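Local coordinates for protein proabylysin (Pyrococcus abyssi, PDB 4JIU) that probably acts as a zinc-dependent peptidase of the minigluzincin family, held here as an inactive zymogen with zinc bound, at residues E52-K66 against F76-A89. The protein carries 1 engineered substitution. Residues are numbered along the deposited sequence; the frame is centred on the assembly and turned at random. Where two conformers were deposited one is given.
Sequences EEMFYILIHELAHLK and FWREVEKVFPGERA. With ZN (zinc ion), chain B.
Phe76 turns its edge to the face of His60, with CZ 3.5 Å above the centre of the imidazole and the planes at 71°. Its CE1 lies over the centre of the His64 ring, where the planes meet obliquely at 38°. A chi1 of 170° swings the Phe76 ring toward helix 52-66, and its CE1-CZ edge reaches both imidazoles. The Phe84 ring has Val83 CG1 on one face and Tyr56 CD1 on the opposite face, the tyrosine edge-on in a T-shaped pair with centroids 5.1 Å apart. At its rim lie Ile59 CB and Glu52 CG. Val80 is a knob among Tyr56, Ile59, His60 and Ala63. His60 ND1 donates in its ring plane to Tyr56 OH at 3.0 Å, and that hydroxyl also shares a hydrogen bond with Glu93. With His60 NE2 on the zinc at 2.0 Å, the two bonds together hold the imidazole in its rotation. Salt bridges close both ends. Arg88 grips Glu52 side-on, NE to OE1 at 3.0 Å and NH2 to OE2 at 3.0 Å. A leucine in place of Arg88 would probably leave the Glu52 carboxylate without its mate and freer to turn. Glu79 is shared by Lys66, whose NZ meets OE2 from above the carboxylate plane, and Lys82 on OE1. His64 ND1 hydrogen-bonds to Thr69. His60 and His64 are the histidines of the HExxH zinc helix, with His72 and Val105 completing the site, consistent with a gluzincin metallopeptidase fold.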
loop_
_atom_site.group_PDB
_atom_site.type_symbol
_atom_site.label_atom_id
_atom_site.label_comp_id
_atom_site.label_asym_id
_atom_site.label_seq_id
_atom_site.Cartn_x
_atom_site.Cartn_y
_atom_site.Cartn_z
ATOM N N GLU A 52 -11.367 -1.534 -1.617
ATOM C CA GLU A 52 -10.568 -2.421 -0.778
ATOM C C GLU A 52 -9.204 -2.648 -1.384
ATOM O O GLU A 52 -8.221 -2.817 -0.659
ATOM C CB GLU A 52 -11.333 -3.766 -0.573
ATOM C CG GLU A 52 -10.600 -4.747 0.312
ATOM C CD GLU A 52 -11.224 -6.096 0.622
ATOM O OE1 GLU A 52 -10.826 -6.805 1.637
ATOM O OE2 GLU A 52 -12.083 -6.502 -0.206
ATOM N N GLU A 53 -9.111 -2.721 -2.720
ATOM C CA GLU A 53 -7.842 -2.910 -3.403
ATOM C C GLU A 53 -6.950 -1.669 -3.259
ATOM O O GLU A 53 -5.777 -1.808 -3.013
ATOM C CB GLU A 53 -8.054 -3.263 -4.862
ATOM C CG GLU A 53 -8.787 -4.533 -5.134
ATOM C CD GLU A 53 -9.534 -4.656 -6.444
ATOM O OE1 GLU A 53 -9.604 -3.712 -7.249
ATOM O OE2 GLU A 53 -10.087 -5.776 -6.612
ATOM N N MET A 54 -7.536 -0.489 -3.429
ATOM C CA MET A 54 -6.748 0.744 -3.179
ATOM C C MET A 54 -6.254 0.789 -1.738
ATOM O O MET A 54 -5.117 1.159 -1.467
ATOM C CB MET A 54 -7.620 1.977 -3.453
ATOM C CG MET A 54 -7.955 2.209 -4.887
ATOM S SD MET A 54 -8.805 3.788 -5.189
ATOM C CE MET A 54 -10.484 3.187 -5.231
ATOM N N PHE A 55 -7.161 0.460 -0.816
ATOM C CA PHE A 55 -6.792 0.471 0.594
ATOM C C PHE A 55 -5.666 -0.539 0.851
ATOM O O PHE A 55 -4.756 -0.252 1.622
ATOM C CB PHE A 55 -8.009 0.166 1.474
ATOM C CG PHE A 55 -7.838 0.591 2.911
ATOM C CD1 PHE A 55 -7.572 1.924 3.239
ATOM C CD2 PHE A 55 -7.958 -0.352 3.935
ATOM C CE1 PHE A 55 -7.466 2.310 4.538
ATOM C CE2 PHE A 55 -7.869 0.080 5.270
ATOM C CZ PHE A 55 -7.615 1.395 5.548
ATOM N N TYR A 56 -5.744 -1.722 0.238
ATOM C CA TYR A 56 -4.655 -2.688 0.389
ATOM C C TYR A 56 -3.329 -2.085 0.002
ATOM O O TYR A 56 -2.319 -2.252 0.644
ATOM C CB TYR A 56 -4.962 -4.012 -0.373
ATOM C CG TYR A 56 -3.762 -4.906 -0.234
ATOM C CD1 TYR A 56 -3.550 -5.576 0.980
ATOM C CD2 TYR A 56 -2.775 -5.041 -1.171
ATOM C CE1 TYR A 56 -2.469 -6.358 1.164
ATOM C CE2 TYR A 56 -1.649 -5.770 -0.970
ATOM C CZ TYR A 56 -1.479 -6.447 0.218
ATOM O OH TYR A 56 -0.378 -7.219 0.462
ATOM N N ILE A 57 -3.286 -1.461 -1.196
ATOM C CA ILE A 57 -2.037 -0.882 -1.653
ATOM C C ILE A 57 -1.490 0.127 -0.643
ATOM O O ILE A 57 -0.300 0.118 -0.348
ATOM C CB ILE A 57 -2.201 -0.276 -3.068
ATOM C CG1 ILE A 57 -2.497 -1.390 -4.083
ATOM C CG2 ILE A 57 -0.981 0.545 -3.431
ATOM C CD1 ILE A 57 -2.962 -0.910 -5.396
ATOM N N LEU A 58 -2.343 1.020 -0.161
ATOM C CA LEU A 58 -1.909 1.998 0.817
ATOM C C LEU A 58 -1.399 1.341 2.074
ATOM O O LEU A 58 -0.375 1.758 2.638
ATOM C CB LEU A 58 -3.035 2.986 1.106
ATOM C CG LEU A 58 -3.365 3.930 -0.049
ATOM C CD1 LEU A 58 -4.566 4.792 0.324
ATOM C CD2 LEU A 58 -2.227 4.822 -0.451
ATOM N N ILE A 59 -2.119 0.344 2.604
ATOM C CA ILE A 59 -1.704 -0.370 3.796
ATOM C C ILE A 59 -0.384 -1.087 3.547
ATOM O O ILE A 59 0.493 -1.037 4.445
ATOM C CB ILE A 59 -2.809 -1.311 4.273
ATOM C CG1 ILE A 59 -3.997 -0.575 4.908
ATOM C CG2 ILE A 59 -2.257 -2.390 5.206
ATOM C CD1 ILE A 59 -3.709 0.025 6.265
ATOM N N HIS A 60 -0.238 -1.747 2.419
ATOM C CA HIS A 60 0.991 -2.449 2.086
ATOM C C HIS A 60 2.152 -1.490 2.083
ATOM O O HIS A 60 3.232 -1.756 2.651
ATOM C CB HIS A 60 0.785 -3.169 0.751
ATOM C CG HIS A 60 1.992 -3.952 0.316
ATOM N ND1 HIS A 60 1.996 -5.328 0.296
ATOM C CD2 HIS A 60 3.224 -3.641 -0.147
ATOM C CE1 HIS A 60 3.162 -5.793 -0.135
ATOM N NE2 HIS A 60 3.957 -4.750 -0.388
ATOM N N GLU A 61 1.980 -0.369 1.382
ATOM C CA GLU A 61 3.090 0.581 1.292
ATOM C C GLU A 61 3.400 1.274 2.632
ATOM O O GLU A 61 4.542 1.423 3.007
ATOM C CB GLU A 61 2.860 1.566 0.170
ATOM C CG GLU A 61 2.752 0.919 -1.200
ATOM C CD GLU A 61 3.946 0.086 -1.595
ATOM O OE1 GLU A 61 5.074 0.219 -1.114
ATOM O OE2 GLU A 61 3.720 -0.790 -2.482
ATOM N N LEU A 62 2.355 1.621 3.390
ATOM C CA LEU A 62 2.537 2.182 4.704
ATOM C C LEU A 62 3.231 1.163 5.619
ATOM O O LEU A 62 4.050 1.568 6.454
ATOM C CB LEU A 62 1.239 2.618 5.390
ATOM C CG LEU A 62 0.631 3.901 4.858
ATOM C CD1 LEU A 62 -0.765 4.082 5.404
ATOM C CD2 LEU A 62 1.483 5.121 5.194
ATOM N N ALA A 63 2.929 -0.122 5.485
ATOM C CA ALA A 63 3.568 -1.147 6.267
ATOM C C ALA A 63 5.056 -1.212 6.000
ATOM O O ALA A 63 5.859 -1.424 6.919
ATOM C CB ALA A 63 2.899 -2.507 6.039
ATOM N N HIS A 64 5.474 -0.991 4.760
ATOM C CA HIS A 64 6.915 -0.917 4.451
ATOM C C HIS A 64 7.544 0.195 5.260
ATOM O O HIS A 64 8.584 0.054 5.890
ATOM C CB HIS A 64 7.157 -0.686 2.965
ATOM C CG HIS A 64 7.123 -1.922 2.145
ATOM N ND1 HIS A 64 8.022 -2.959 2.356
ATOM C CD2 HIS A 64 6.354 -2.284 1.093
ATOM C CE1 HIS A 64 7.743 -3.907 1.462
ATOM N NE2 HIS A 64 6.727 -3.548 0.670
ATOM N N LEU A 65 6.930 1.364 5.223
ATOM C CA LEU A 65 7.448 2.541 5.888
ATOM C C LEU A 65 7.478 2.318 7.395
ATOM O O LEU A 65 8.492 2.639 8.055
ATOM C CB LEU A 65 6.609 3.768 5.556
ATOM C CG LEU A 65 6.747 4.290 4.142
ATOM C CD1 LEU A 65 5.729 5.437 3.928
ATOM C CD2 LEU A 65 8.131 4.743 3.801
ATOM N N LYS A 66 6.408 1.819 7.973
ATOM C CA LYS A 66 6.339 1.645 9.420
ATOM C C LYS A 66 7.287 0.579 9.929
ATOM O O LYS A 66 7.923 0.747 10.948
ATOM C CB LYS A 66 4.927 1.326 9.805
ATOM C CG LYS A 66 4.763 1.347 11.340
ATOM C CD LYS A 66 3.274 1.100 11.629
ATOM C CE LYS A 66 2.951 1.405 13.075
ATOM N NZ LYS A 66 3.561 0.321 13.910
ATOM N N PHE A 76 6.434 -6.849 8.959
ATOM C CA PHE A 76 5.684 -6.216 7.871
ATOM C C PHE A 76 4.271 -6.732 7.810
ATOM O O PHE A 76 3.281 -6.006 7.762
ATOM C CB PHE A 76 6.475 -6.468 6.554
ATOM C CG PHE A 76 5.680 -6.060 5.339
ATOM C CD1 PHE A 76 5.732 -4.729 4.886
ATOM C CD2 PHE A 76 4.896 -6.969 4.655
ATOM C CE1 PHE A 76 4.977 -4.337 3.814
ATOM C CE2 PHE A 76 4.110 -6.559 3.603
ATOM C CZ PHE A 76 4.160 -5.269 3.192
ATOM N N TRP A 77 4.129 -8.070 7.755
ATOM C CA TRP A 77 2.826 -8.670 7.602
ATOM C C TRP A 77 1.950 -8.418 8.821
ATOM O O TRP A 77 0.755 -8.297 8.705
ATOM C CB TRP A 77 2.877 -10.164 7.269
ATOM C CG TRP A 77 3.367 -10.403 5.896
ATOM C CD1 TRP A 77 4.513 -11.041 5.534
ATOM C CD2 TRP A 77 2.772 -9.987 4.651
ATOM N NE1 TRP A 77 4.700 -11.082 4.180
ATOM C CE2 TRP A 77 3.618 -10.422 3.599
ATOM C CE3 TRP A 77 1.623 -9.284 4.302
ATOM C CZ2 TRP A 77 3.357 -10.197 2.231
ATOM C CZ3 TRP A 77 1.347 -9.060 2.952
ATOM C CH2 TRP A 77 2.209 -9.510 1.946
ATOM N N ARG A 78 2.575 -8.299 10.025
ATOM C CA ARG A 78 1.786 -7.948 11.199
ATOM C C ARG A 78 1.067 -6.601 11.039
ATOM O O ARG A 78 -0.079 -6.462 11.459
ATOM C CB ARG A 78 2.684 -7.879 12.424
ATOM C CG ARG A 78 2.201 -7.373 13.734
ATOM C CD ARG A 78 3.077 -7.772 14.915
ATOM N NE ARG A 78 4.156 -6.833 15.230
ATOM C CZ ARG A 78 5.469 -7.002 15.207
ATOM N NH1 ARG A 78 6.041 -8.157 14.842
ATOM N NH2 ARG A 78 6.303 -6.011 15.537
ATOM N N GLU A 79 1.734 -5.641 10.397
ATOM C CA GLU A 79 1.063 -4.357 10.179
ATOM C C GLU A 79 -0.102 -4.545 9.207
ATOM O O GLU A 79 -1.199 -4.043 9.410
ATOM C CB GLU A 79 2.040 -3.330 9.628
ATOM C CG GLU A 79 3.172 -2.995 10.572
ATOM C CD GLU A 79 2.693 -2.386 11.868
ATOM O OE1 GLU A 79 1.572 -1.833 11.961
ATOM O OE2 GLU A 79 3.523 -2.362 12.816
ATOM N N VAL A 80 0.135 -5.220 8.080
ATOM C CA VAL A 80 -0.924 -5.469 7.080
ATOM C C VAL A 80 -2.131 -6.144 7.699
ATOM O O VAL A 80 -3.285 -5.794 7.393
ATOM C CB VAL A 80 -0.341 -6.281 5.901
ATOM C CG1 VAL A 80 -1.436 -6.718 4.966
ATOM C CG2 VAL A 80 0.747 -5.521 5.170
ATOM N N GLU A 81 -1.851 -7.062 8.620
ATOM C CA GLU A 81 -2.902 -7.849 9.260
ATOM C C GLU A 81 -3.717 -7.086 10.285
ATOM O O GLU A 81 -4.711 -7.590 10.775
ATOM C CB GLU A 81 -2.283 -9.137 9.834
ATOM C CG GLU A 81 -1.882 -10.099 8.706
ATOM C CD GLU A 81 -1.028 -11.247 9.133
ATOM O OE1 GLU A 81 -0.402 -11.872 8.243
ATOM O OE2 GLU A 81 -0.958 -11.537 10.341
ATOM N N LYS A 82 -3.358 -5.833 10.560
ATOM C CA LYS A 82 -4.275 -4.954 11.306
ATOM C C LYS A 82 -5.526 -4.629 10.506
ATOM O O LYS A 82 -6.530 -4.210 11.112
ATOM C CB LYS A 82 -3.547 -3.656 11.752
ATOM C CG LYS A 82 -2.420 -3.983 12.714
ATOM C CD LYS A 82 -1.634 -2.721 13.037
ATOM C CE LYS A 82 -0.579 -2.945 14.078
ATOM N NZ LYS A 82 0.193 -1.702 14.311
ATOM N N VAL A 83 -5.508 -4.852 9.205
ATOM C CA VAL A 83 -6.646 -4.642 8.335
ATOM C C VAL A 83 -7.032 -5.956 7.629
ATOM O O VAL A 83 -8.214 -6.268 7.657
ATOM C CB VAL A 83 -6.361 -3.575 7.249
ATOM C CG1 VAL A 83 -7.519 -3.482 6.291
ATOM C CG2 VAL A 83 -6.106 -2.255 7.938
ATOM N N PHE A 84 -6.054 -6.641 7.028
ATOM C CA PHE A 84 -6.343 -7.781 6.157
ATOM C C PHE A 84 -5.954 -9.071 6.867
ATOM O O PHE A 84 -4.753 -9.358 6.957
ATOM C CB PHE A 84 -5.559 -7.631 4.860
ATOM C CG PHE A 84 -5.978 -6.399 4.087
ATOM C CD1 PHE A 84 -5.286 -5.201 4.218
ATOM C CD2 PHE A 84 -7.071 -6.398 3.255
ATOM C CE1 PHE A 84 -5.654 -4.051 3.569
ATOM C CE2 PHE A 84 -7.476 -5.290 2.554
ATOM C CZ PHE A 84 -6.761 -4.097 2.733
ATOM N N PRO A 85 -6.884 -9.820 7.443
ATOM C CA PRO A 85 -6.532 -10.983 8.260
ATOM C C PRO A 85 -6.190 -12.194 7.437
ATOM O O PRO A 85 -6.748 -12.423 6.372
ATOM C CB PRO A 85 -7.834 -11.220 9.070
ATOM C CG PRO A 85 -8.950 -10.780 8.142
ATOM C CD PRO A 85 -8.352 -9.603 7.385
ATOM N N GLY A 86 -5.282 -13.021 7.926
ATOM C CA GLY A 86 -5.158 -14.369 7.405
ATOM C C GLY A 86 -4.739 -14.372 5.965
ATOM O O GLY A 86 -3.731 -13.817 5.546
ATOM N N GLU A 87 -5.513 -15.077 5.145
ATOM C CA GLU A 87 -5.267 -15.214 3.741
ATOM C C GLU A 87 -5.735 -14.026 2.912
ATOM O O GLU A 87 -5.571 -14.030 1.675
ATOM C CB GLU A 87 -5.862 -16.542 3.236
ATOM C CG GLU A 87 -5.231 -17.739 3.975
ATOM C CD GLU A 87 -6.282 -18.829 4.101
ATOM O OE1 GLU A 87 -7.470 -18.398 4.085
ATOM O OE2 GLU A 87 -5.962 -20.025 4.233
ATOM N N ARG A 88 -6.290 -13.015 3.534
ATOM C CA ARG A 88 -6.942 -11.935 2.727
ATOM C C ARG A 88 -5.935 -11.100 1.956
ATOM O O ARG A 88 -6.255 -10.734 0.828
ATOM C CB ARG A 88 -7.794 -11.047 3.650
ATOM C CG ARG A 88 -8.647 -10.025 2.909
ATOM C CD ARG A 88 -9.666 -10.707 2.032
ATOM N NE ARG A 88 -10.709 -9.801 1.570
ATOM C CZ ARG A 88 -11.775 -10.219 0.964
ATOM N NH1 ARG A 88 -11.979 -11.513 0.766
ATOM N NH2 ARG A 88 -12.654 -9.355 0.551
ATOM N N ALA A 89 -4.755 -10.773 2.500
ATOM C CA ALA A 89 -3.842 -9.946 1.704
ATOM C C ALA A 89 -3.471 -10.591 0.405
ATOM O O ALA A 89 -3.409 -9.959 -0.645
ATOM C CB ALA A 89 -2.535 -9.723 2.491
HETATM ZN ZN ZN B . 5.917 -4.783 -0.673
#